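Local atomic coordinates of PKS_KS domain-containing protein (Photorhabdus luminescens subsp. laumondii, PDB entry 6SMO), a protein that probably acts as a beta-ketoacyl-ACP synthase (ketosynthase) of the thiolase-like superfamily, extending acyl chains on an acyl carrier protein. Residues 44-52 against 380-390; 284-294 against 429-440. All blocks are in the same frame, centred on the assembly; numbering follows the deposited sequence.

Interaction 1 (44-52 against 380-390); sequences VNEFWNNIH and VALCLEIEKQY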
loop_
_atom_site.group_PDB
_atom_site.type_symbol
_atom_site.label_atom_id
_atom_site.label_comp_id
_atom_site.label_asym_id
_atom_site.label_seq_id
_atom_site.Cartn_x
_atom_site.Cartn_y
_atom_site.Cartn_z
ATOM N N VAL B 44 -21.298 5.116 -14.875
ATOM C CA VAL B 44 -20.752 6.434 -15.321
ATOM C C VAL B 44 -21.885 7.465 -15.413
ATOM O O VAL B 44 -21.684 8.599 -14.931
ATOM C CB VAL B 44 -20.004 6.297 -16.663
ATOM C CG1 VAL B 44 -19.662 7.650 -17.271
ATOM C CG2 VAL B 44 -18.750 5.447 -16.521
ATOM N N ASN B 45 -23.021 7.089 -16.010
ATOM C CA ASN B 45 -24.169 7.994 -16.296
ATOM C C ASN B 45 -24.774 8.501 -14.981
ATOM O O ASN B 45 -24.927 9.730 -14.843
ATOM C CB ASN B 45 -25.231 7.309 -17.164
ATOM C CG ASN B 45 -24.718 6.917 -18.535
ATOM O OD1 ASN B 45 -23.802 7.542 -19.066
ATOM N ND2 ASN B 45 -25.306 5.884 -19.117
ATOM N N GLU B 46 -25.097 7.589 -14.055
ATOM C CA GLU B 46 -25.731 7.907 -12.745
ATOM C C GLU B 46 -24.737 8.678 -11.868
ATOM O O GLU B 46 -25.158 9.662 -11.230
ATOM C CB GLU B 46 -26.200 6.629 -12.045
ATOM C CG GLU B 46 -27.122 6.887 -10.865
ATOM C CD GLU B 46 -27.400 5.670 -9.998
ATOM O OE1 GLU B 46 -27.386 5.818 -8.759
ATOM O OE2 GLU B 46 -27.636 4.582 -10.561
ATOM N N PHE B 47 -23.472 8.242 -11.843
ATOM C CA PHE B 47 -22.369 8.837 -11.041
ATOM C C PHE B 47 -22.210 10.323 -11.387
ATOM O O PHE B 47 -22.141 11.143 -10.450
ATOM C CB PHE B 47 -21.058 8.078 -11.272
ATOM C CG PHE B 47 -19.845 8.694 -10.620
ATOM C CD1 PHE B 47 -19.671 8.634 -9.245
ATOM C CD2 PHE B 47 -18.874 9.329 -11.379
ATOM C CE1 PHE B 47 -18.555 9.197 -8.647
ATOM C CE2 PHE B 47 -17.758 9.891 -10.779
ATOM C CZ PHE B 47 -17.601 9.825 -9.414
ATOM N N TRP B 48 -22.153 10.653 -12.682
ATOM C CA TRP B 48 -21.900 12.031 -13.187
ATOM C C TRP B 48 -23.065 12.958 -12.820
ATOM O O TRP B 48 -22.796 14.052 -12.285
ATOM C CB TRP B 48 -21.653 12.042 -14.701
ATOM C CG TRP B 48 -21.560 13.431 -15.251
ATOM C CD1 TRP B 48 -22.478 14.077 -16.028
ATOM C CD2 TRP B 48 -20.504 14.379 -15.009
ATOM N NE1 TRP B 48 -22.055 15.349 -16.306
ATOM C CE2 TRP B 48 -20.848 15.563 -15.695
ATOM C CE3 TRP B 48 -19.302 14.338 -14.293
ATOM C CZ2 TRP B 48 -20.028 16.693 -15.684
ATOM C CZ3 TRP B 48 -18.493 15.454 -14.284
ATOM C CH2 TRP B 48 -18.853 16.614 -14.971
ATOM N N ASN B 49 -24.300 12.539 -13.118
ATOM C CA ASN B 49 -25.542 13.339 -12.929
ATOM C C ASN B 49 -25.616 13.858 -11.488
ATOM O O ASN B 49 -25.944 15.045 -11.311
ATOM C CB ASN B 49 -26.797 12.532 -13.274
ATOM C CG ASN B 49 -26.955 12.275 -14.759
ATOM O OD1 ASN B 49 -26.485 13.054 -15.585
ATOM N ND2 ASN B 49 -27.621 11.187 -15.107
ATOM N N ASN B 50 -25.319 13.001 -10.506
ATOM C CA ASN B 50 -25.456 13.311 -9.058
ATOM C C ASN B 50 -24.377 14.318 -8.636
ATOM O O ASN B 50 -24.733 15.287 -7.935
ATOM C CB ASN B 50 -25.440 12.039 -8.203
ATOM C CG ASN B 50 -26.720 11.239 -8.318
ATOM O OD1 ASN B 50 -26.692 10.046 -8.612
ATOM N ND2 ASN B 50 -27.852 11.887 -8.099
ATOM N N ILE B 51 -23.120 14.114 -9.048
ATOM C CA ILE B 51 -21.973 14.993 -8.658
ATOM C C ILE B 51 -22.073 16.328 -9.409
ATOM O O ILE B 51 -21.588 17.339 -8.866
ATOM C CB ILE B 51 -20.604 14.306 -8.861
ATOM C CG1 ILE B 51 -20.272 14.055 -10.336
ATOM C CG2 ILE B 51 -20.519 13.030 -8.036
ATOM C CD1 ILE B 51 -18.800 13.829 -10.597
ATOM N N HIS B 52 -22.680 16.328 -10.603
ATOM C CA HIS B 52 -22.955 17.544 -11.417
ATOM C C HIS B 52 -23.869 18.491 -10.631
ATOM O O HIS B 52 -23.527 19.686 -10.518
ATOM C CB HIS B 52 -23.571 17.164 -12.771
ATOM C CG HIS B 52 -23.835 18.333 -13.658
ATOM N ND1 HIS B 52 -24.991 19.081 -13.569
ATOM C CD2 HIS B 52 -23.100 18.886 -14.648
ATOM C CE1 HIS B 52 -24.958 20.046 -14.465
ATOM N NE2 HIS B 52 -23.808 19.947 -15.140
ATOM N N VAL B 380 -11.848 8.949 -12.008
ATOM C CA VAL B 380 -12.976 8.695 -12.956
ATOM C C VAL B 380 -13.748 10.006 -13.148
ATOM O O VAL B 380 -14.031 10.359 -14.310
ATOM C CB VAL B 380 -13.898 7.557 -12.470
ATOM C CG1 VAL B 380 -15.212 7.515 -13.237
ATOM C CG2 VAL B 380 -13.206 6.203 -12.538
ATOM N N ALA B 381 -14.070 10.691 -12.045
ATOM C CA ALA B 381 -14.784 11.991 -12.019
ATOM C C ALA B 381 -13.970 13.049 -12.773
ATOM O O ALA B 381 -14.576 13.838 -13.523
ATOM C CB ALA B 381 -15.037 12.412 -10.591
ATOM N N LEU B 382 -12.648 13.054 -12.575
ATOM C CA LEU B 382 -11.691 13.997 -13.217
ATOM C C LEU B 382 -11.740 13.829 -14.741
ATOM O O LEU B 382 -11.745 14.858 -15.448
ATOM C CB LEU B 382 -10.285 13.729 -12.670
ATOM C CG LEU B 382 -9.145 14.492 -13.345
ATOM C CD1 LEU B 382 -9.417 15.986 -13.372
ATOM C CD2 LEU B 382 -7.825 14.213 -12.644
ATOM N N CYS B 383 -11.764 12.583 -15.225
ATOM C CA CYS B 383 -11.810 12.232 -16.672
ATOM C C CYS B 383 -13.121 12.738 -17.288
ATOM O O CYS B 383 -13.068 13.278 -18.409
ATOM C CB CYS B 383 -11.653 10.731 -16.881
ATOM S SG CYS B 383 -10.004 10.121 -16.437
ATOM N N LEU B 384 -14.242 12.582 -16.574
ATOM C CA LEU B 384 -15.590 13.051 -17.000
ATOM C C LEU B 384 -15.630 14.585 -17.018
ATOM O O LEU B 384 -16.275 15.143 -17.929
ATOM C CB LEU B 384 -16.649 12.484 -16.048
ATOM C CG LEU B 384 -16.876 10.976 -16.138
ATOM C CD1 LEU B 384 -17.622 10.463 -14.916
ATOM C CD2 LEU B 384 -17.623 10.614 -17.412
ATOM N N GLU B 385 -14.973 15.233 -16.049
ATOM C CA GLU B 385 -14.915 16.716 -15.911
ATOM C C GLU B 385 -14.214 17.326 -17.133
ATOM O O GLU B 385 -14.742 18.316 -17.676
ATOM C CB GLU B 385 -14.195 17.118 -14.622
ATOM C CG GLU B 385 -15.082 17.083 -13.392
ATOM C CD GLU B 385 -14.360 17.411 -12.098
ATOM O OE1 GLU B 385 -13.376 16.716 -11.780
ATOM O OE2 GLU B 385 -14.772 18.368 -11.414
ATOM N N ILE B 386 -13.072 16.758 -17.539
ATOM C CA ILE B 386 -12.253 17.234 -18.696
ATOM C C ILE B 386 -13.041 17.006 -19.992
ATOM O O ILE B 386 -13.048 17.920 -20.843
ATOM C CB ILE B 386 -10.874 16.542 -18.721
ATOM C CG1 ILE B 386 -10.007 16.986 -17.538
ATOM C CG2 ILE B 386 -10.169 16.773 -20.052
ATOM C CD1 ILE B 386 -8.819 16.092 -17.269
ATOM N N GLU B 387 -13.668 15.834 -20.131
ATOM C CA GLU B 387 -14.496 15.445 -21.307
ATOM C C GLU B 387 -15.624 16.461 -21.512
ATOM O O GLU B 387 -15.753 16.980 -22.639
ATOM C CB GLU B 387 -15.081 14.042 -21.127
ATOM C CG GLU B 387 -14.605 13.047 -22.170
ATOM C CD GLU B 387 -15.426 13.031 -23.447
ATOM O OE1 GLU B 387 -14.835 13.220 -24.530
ATOM O OE2 GLU B 387 -16.652 12.823 -23.355
ATOM N N LYS B 388 -16.398 16.731 -20.457
ATOM C CA LYS B 388 -17.657 17.524 -20.514
ATOM C C LYS B 388 -17.380 19.003 -20.209
ATOM O O LYS B 388 -18.352 19.785 -20.204
ATOM C CB LYS B 388 -18.686 16.915 -19.556
ATOM C CG LYS B 388 -19.225 15.555 -19.984
ATOM C CD LYS B 388 -19.890 14.776 -18.870
ATOM C CE LYS B 388 -20.358 13.403 -19.305
ATOM N NZ LYS B 388 -21.630 13.467 -20.064
ATOM N N GLN B 389 -16.111 19.375 -19.987
ATOM C CA GLN B 389 -15.664 20.768 -19.705
ATOM C C GLN B 389 -16.536 21.370 -18.596
ATOM O O GLN B 389 -16.939 22.545 -18.723
ATOM C CB GLN B 389 -15.717 21.616 -20.980
ATOM C CG GLN B 389 -14.765 21.151 -22.074
ATOM C CD GLN B 389 -13.327 21.516 -21.795
ATOM O OE1 GLN B 389 -12.675 20.941 -20.926
ATOM N NE2 GLN B 389 -12.813 22.476 -22.546
ATOM N N TYR B 390 -16.820 20.582 -17.554
ATOM C CA TYR B 390 -17.601 20.980 -16.354
ATOM C C TYR B 390 -16.785 20.645 -15.102
ATOM O O TYR B 390 -15.989 19.687 -15.142
ATOM C CB TYR B 390 -18.963 20.280 -16.332
ATOM C CG TYR B 390 -19.905 20.775 -15.264
ATOM C CD1 TYR B 390 -20.762 21.838 -15.504
ATOM C CD2 TYR B 390 -19.939 20.188 -14.010
ATOM C CE1 TYR B 390 -21.629 22.303 -14.528
ATOM C CE2 TYR B 390 -20.799 20.641 -13.021
ATOM C CZ TYR B 390 -21.649 21.702 -13.282
ATOM O OH TYR B 390 -22.501 22.153 -12.315
#

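Interaction 2 (284-294 against 429-440); sequences AELAGYASVNN and SGIHSVIVMRAV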
loop_
_atom_site.group_PDB
_atom_site.type_symbol
_atom_site.label_atom_id
_atom_site.label_comp_id
_atom_site.label_asym_id
_atom_site.label_seq_id
_atom_site.Cartn_x
_atom_site.Cartn_y
_atom_site.Cartn_z
ATOM N N ALA B 284 -9.302 11.597 -21.648
ATOM C CA ALA B 284 -8.187 12.515 -21.314
ATOM C C ALA B 284 -6.844 11.782 -21.424
ATOM O O ALA B 284 -6.839 10.534 -21.416
ATOM C CB ALA B 284 -8.392 13.079 -19.930
ATOM N N GLU B 285 -5.754 12.547 -21.526
ATOM C CA GLU B 285 -4.354 12.046 -21.545
ATOM C C GLU B 285 -3.807 12.062 -20.114
ATOM O O GLU B 285 -3.860 13.135 -19.482
ATOM C CB GLU B 285 -3.495 12.912 -22.471
ATOM C CG GLU B 285 -2.091 12.373 -22.692
ATOM C CD GLU B 285 -1.119 13.367 -23.305
ATOM O OE1 GLU B 285 -1.571 14.242 -24.074
ATOM O OE2 GLU B 285 0.088 13.268 -23.009
ATOM N N LEU B 286 -3.318 10.916 -19.628
ATOM C CA LEU B 286 -2.587 10.790 -18.338
ATOM C C LEU B 286 -1.109 11.099 -18.607
ATOM O O LEU B 286 -0.374 10.181 -19.020
ATOM C CB LEU B 286 -2.800 9.380 -17.772
ATOM C CG LEU B 286 -2.702 9.250 -16.252
ATOM C CD1 LEU B 286 -3.501 8.053 -15.757
ATOM C CD2 LEU B 286 -1.254 9.145 -15.798
ATOM N N ALA B 287 -0.706 12.357 -18.400
ATOM C CA ALA B 287 0.548 12.955 -18.919
ATOM C C ALA B 287 1.749 12.559 -18.050
ATOM O O ALA B 287 2.773 12.145 -18.628
ATOM C CB ALA B 287 0.406 14.455 -19.006
ATOM N N GLY B 288 1.639 12.701 -16.725
ATOM C CA GLY B 288 2.758 12.476 -15.787
ATOM C C GLY B 288 2.305 11.973 -14.428
ATOM O O GLY B 288 1.109 12.112 -14.106
ATOM N N TYR B 289 3.247 11.418 -13.659
ATOM C CA TYR B 289 3.051 10.866 -12.293
ATOM C C TYR B 289 4.316 11.111 -11.462
ATOM O O TYR B 289 5.428 11.071 -12.026
ATOM C CB TYR B 289 2.722 9.372 -12.362
ATOM C CG TYR B 289 2.840 8.634 -11.051
ATOM C CD1 TYR B 289 1.876 8.766 -10.066
ATOM C CD2 TYR B 289 3.918 7.800 -10.792
ATOM C CE1 TYR B 289 1.975 8.093 -8.858
ATOM C CE2 TYR B 289 4.032 7.117 -9.591
ATOM C CZ TYR B 289 3.058 7.265 -8.620
ATOM O OH TYR B 289 3.161 6.598 -7.433
ATOM N N ALA B 290 4.141 11.355 -10.161
ATOM C CA ALA B 290 5.227 11.508 -9.164
ATOM C C ALA B 290 4.696 11.135 -7.776
ATOM O O ALA B 290 3.479 11.288 -7.546
ATOM C CB ALA B 290 5.765 12.917 -9.191
ATOM N N SER B 291 5.580 10.660 -6.894
ATOM C CA SER B 291 5.260 10.249 -5.503
ATOM C C SER B 291 6.471 10.490 -4.596
ATOM O O SER B 291 7.605 10.208 -5.032
ATOM C CB SER B 291 4.814 8.812 -5.456
ATOM O OG SER B 291 4.279 8.491 -4.180
ATOM N N VAL B 292 6.227 10.996 -3.382
ATOM C CA VAL B 292 7.273 11.332 -2.370
ATOM C C VAL B 292 6.807 10.846 -0.994
ATOM O O VAL B 292 5.665 10.350 -0.893
ATOM C CB VAL B 292 7.570 12.845 -2.350
ATOM C CG1 VAL B 292 8.088 13.340 -3.690
ATOM C CG2 VAL B 292 6.360 13.658 -1.912
ATOM N N ASN B 293 7.670 10.994 0.016
ATOM C CA ASN B 293 7.358 10.753 1.449
ATOM C C ASN B 293 7.493 12.077 2.208
ATOM O O ASN B 293 8.308 12.922 1.787
ATOM C CB ASN B 293 8.255 9.672 2.061
ATOM C CG ASN B 293 8.187 8.350 1.328
ATOM O OD1 ASN B 293 7.106 7.894 0.958
ATOM N ND2 ASN B 293 9.333 7.722 1.122
ATOM N N ASN B 294 6.716 12.242 3.283
ATOM C CA ASN B 294 6.759 13.423 4.188
ATOM C C ASN B 294 8.040 13.375 5.028
ATOM O O ASN B 294 8.703 14.424 5.144
ATOM C CB ASN B 294 5.545 13.484 5.120
ATOM C CG ASN B 294 4.344 14.160 4.496
ATOM O OD1 ASN B 294 4.463 15.246 3.933
ATOM N ND2 ASN B 294 3.181 13.538 4.611
ATOM N N SER B 429 1.715 6.868 6.332
ATOM C CA SER B 429 3.183 6.703 6.131
ATOM C C SER B 429 3.727 7.911 5.362
ATOM O O SER B 429 4.701 7.758 4.637
ATOM C CB SER B 429 3.636 5.383 5.554
ATOM O OG SER B 429 2.790 4.328 5.950
ATOM N N GLY B 430 3.053 9.051 5.498
ATOM C CA GLY B 430 3.460 10.318 4.868
ATOM C C GLY B 430 3.602 10.213 3.367
ATOM O O GLY B 430 4.562 10.769 2.832
ATOM N N ILE B 431 2.664 9.529 2.716
ATOM C CA ILE B 431 2.745 9.335 1.242
ATOM C C ILE B 431 1.943 10.396 0.483
ATOM O O ILE B 431 0.748 10.523 0.725
ATOM C CB ILE B 431 2.306 7.914 0.849
ATOM C CG1 ILE B 431 3.106 6.847 1.589
ATOM C CG2 ILE B 431 2.397 7.728 -0.654
ATOM C CD1 ILE B 431 2.795 5.447 1.152
ATOM N N HIS B 432 2.628 11.165 -0.359
ATOM C CA HIS B 432 1.967 12.102 -1.307
ATOM C C HIS B 432 2.104 11.548 -2.728
ATOM O O HIS B 432 3.203 11.066 -3.065
ATOM C CB HIS B 432 2.566 13.510 -1.198
ATOM C CG HIS B 432 2.317 14.172 0.115
ATOM N ND1 HIS B 432 1.056 14.576 0.509
ATOM C CD2 HIS B 432 3.154 14.510 1.119
ATOM C CE1 HIS B 432 1.127 15.130 1.702
ATOM N NE2 HIS B 432 2.402 15.101 2.097
ATOM N N SER B 433 1.031 11.614 -3.520
ATOM C CA SER B 433 0.977 11.134 -4.925
ATOM C C SER B 433 0.181 12.124 -5.781
ATOM O O SER B 433 -0.917 12.530 -5.350
ATOM C CB SER B 433 0.399 9.745 -5.000
ATOM O OG SER B 433 1.296 8.796 -4.441
ATOM N N VAL B 434 0.731 12.495 -6.941
ATOM C CA VAL B 434 0.135 13.463 -7.908
ATOM C C VAL B 434 0.201 12.852 -9.312
ATOM O O VAL B 434 1.259 12.289 -9.659
ATOM C CB VAL B 434 0.858 14.825 -7.853
ATOM C CG1 VAL B 434 0.280 15.823 -8.846
ATOM C CG2 VAL B 434 0.851 15.411 -6.449
ATOM N N ILE B 435 -0.892 12.950 -10.074
ATOM C CA ILE B 435 -0.934 12.651 -11.539
ATOM C C ILE B 435 -1.388 13.919 -12.270
ATOM O O ILE B 435 -2.254 14.637 -11.734
ATOM C CB ILE B 435 -1.838 11.442 -11.865
ATOM C CG1 ILE B 435 -3.246 11.586 -11.283
ATOM C CG2 ILE B 435 -1.181 10.145 -11.421
ATOM C CD1 ILE B 435 -4.281 10.719 -11.958
ATOM N N VAL B 436 -0.801 14.184 -13.439
ATOM C CA VAL B 436 -1.150 15.335 -14.322
ATOM C C VAL B 436 -1.980 14.797 -15.491
ATOM O O VAL B 436 -1.427 14.024 -16.296
ATOM C CB VAL B 436 0.110 16.073 -14.815
ATOM C CG1 VAL B 436 -0.237 17.244 -15.724
ATOM C CG2 VAL B 436 0.980 16.538 -13.657
ATOM N N MET B 437 -3.258 15.179 -15.560
ATOM C CA MET B 437 -4.175 14.832 -16.676
ATOM C C MET B 437 -4.317 16.041 -17.605
ATOM O O MET B 437 -4.124 17.180 -17.136
ATOM C CB MET B 437 -5.550 14.406 -16.155
ATOM C CG MET B 437 -5.530 13.054 -15.474
ATOM S SD MET B 437 -7.138 12.236 -15.521
ATOM C CE MET B 437 -6.706 10.629 -14.857
ATOM N N ARG B 438 -4.646 15.785 -18.873
ATOM C CA ARG B 438 -4.603 16.778 -19.978
ATOM C C ARG B 438 -5.705 16.452 -20.993
ATOM O O ARG B 438 -5.984 15.253 -21.200
ATOM C CB ARG B 438 -3.214 16.741 -20.623
ATOM C CG ARG B 438 -2.924 17.884 -21.585
ATOM C CD ARG B 438 -1.532 17.748 -22.172
ATOM N NE ARG B 438 -1.198 18.817 -23.103
ATOM C CZ ARG B 438 -0.046 18.920 -23.761
ATOM N NH1 ARG B 438 0.904 18.012 -23.598
ATOM N NH2 ARG B 438 0.152 19.934 -24.586
ATOM N N ALA B 439 -6.307 17.484 -21.592
ATOM C CA ALA B 439 -7.318 17.368 -22.668
ATOM C C ALA B 439 -6.609 17.080 -23.996
ATOM O O ALA B 439 -5.493 17.601 -24.195
ATOM C CB ALA B 439 -8.141 18.630 -22.744
ATOM N N VAL B 440 -7.236 16.274 -24.860
ATOM C CA VAL B 440 -6.713 15.889 -26.206
ATOM C C VAL B 440 -7.507 16.656 -27.271
ATOM O O VAL B 440 -8.734 16.741 -27.209
ATOM C CB VAL B 440 -6.793 14.365 -26.428
ATOM C CG1 VAL B 440 -6.169 13.948 -27.752
ATOM C CG2 VAL B 440 -6.159 13.592 -25.279
HETATM O O HOH W 1 6.218 6.303 2.930
#

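Interaction 1 (44-52 against 380-390)
His52 and Tyr390 lie face to face as an offset stack, with ring centroids 3.9 Å apart and planes inclined by 25°. CD2 of the imidazole sits over the middle of the phenol ring, although the two side chains cross at about a right angle. Trp48 completes this aromatic cluster; its six-membered ring stands steeply and obliquely to the Tyr390 ring, centroids 5.9 Å apart.

The indole is the hub. CD of Lys388 covers one face, 3.6 Å from the centroid of the five-membered ring, in a CH-pi contact, while CB of His52 lies over the opposite face. A bend at the last torsion (chi4 -79°) holds NZ of Lys388 above the same ring, 4.5 Å from its centroid, in an off-centre cation-pi contact. Lysine suits this exposed position: its methylenes pack on the indole and its ammonium can stay in solvent. CG of Glu385 and CB of Tyr390 meet the indole at its edge; the Glu385 carboxylate instead bonds to the backbone N of His392.

These contacts join segments 44-52 and 380-388, parts of two helices of the thiolase fold, whose axes cross at -76° and approach to 10.9 Å. At so steep an angle the matching surface is short, and the apolar packing is confined to a few side chains. Ala381, with its small CB 3.7 Å from CE2 of Phe47, lets the phenyl edge come close to the helix. Leu384 branches between two neighbours: CD1 meets the Phe47 edge, and CD2 meets CG1 of Val44 at 3.6 Å. CB of Leu384 also reaches CE3 of Trp48. Behind this layer, Phe47 and Val380 both rest on Val36 of strand 29-37, and Leu384 on Leu34.

Interaction 2 (284-294 against 429-440)
Val436 O accepts two backbone N-H groups, from Ala287 N at 2.8 Å and more weakly from Gly288 N at 3.4 Å, which defines a classic beta bulge. Either side of it the antiparallel ladder is regular: Val434 N reaches Ala290 O at 3.1 Å in a nearly straight bond (176°).

The side chains sort by face. On one, CG2 of Ile435 meets the Tyr289 ring at its edge, 3.6 Å from CD1, and Ser291 OG lies 3.0 Å from Ser433 OG. On the other, with CG beside the backbone N (chi1 -66°), His432 swings its ring so that NE2 donates to OD1 of the loop residue Asn294 at 2.8 Å; the oxygen lies in the imidazole plane while the amide stands almost perpendicular to it. Gly430, with positive phi, brings a bare CA to 3.8 Å from CB of Asn294, where a side chain would collide.

Both strands are adjacent members of a mixed sheet in the C-terminal half of the thiolase fold. The Tyr289 and Ile435 face packs on helix 193-206, and Val292 and His432 face helix 306-319.

Further out, Asp196 accepts from Tyr289 OH and Ser433 OG, and Ser426 OG bonds His432 ND1, fixing the ring's rotation. Lys153 and Ser152 of a neighbouring subunit bond Ser291 OG and Asn293 ND2 respectively, while a water donates to both Asn293 OD1 and Ser429 O.

Helix 372-388 joins the two contacts, whose centres are 20 Å apart. One side of it meets helix 44-53 in interaction 1; another lies on strand 431-438 of interaction 2, where SD of Met437 is 3.6 Å from CD2 of Leu382 and 3.7 Å from SG of Cys383. Flexible, unbranched methionine suits this junction, and Ile386 CD1 packs on its CB at 3.8 Å. The pentaoxododecanal pocket lies at the other end of these elements: His369 and Leu371 lie just before the helix, Gly427 and Phe428 lie at the turn from strand 420-427 into strand 431-438, and the side chain of Ser429 is about 6 Å from the ligand.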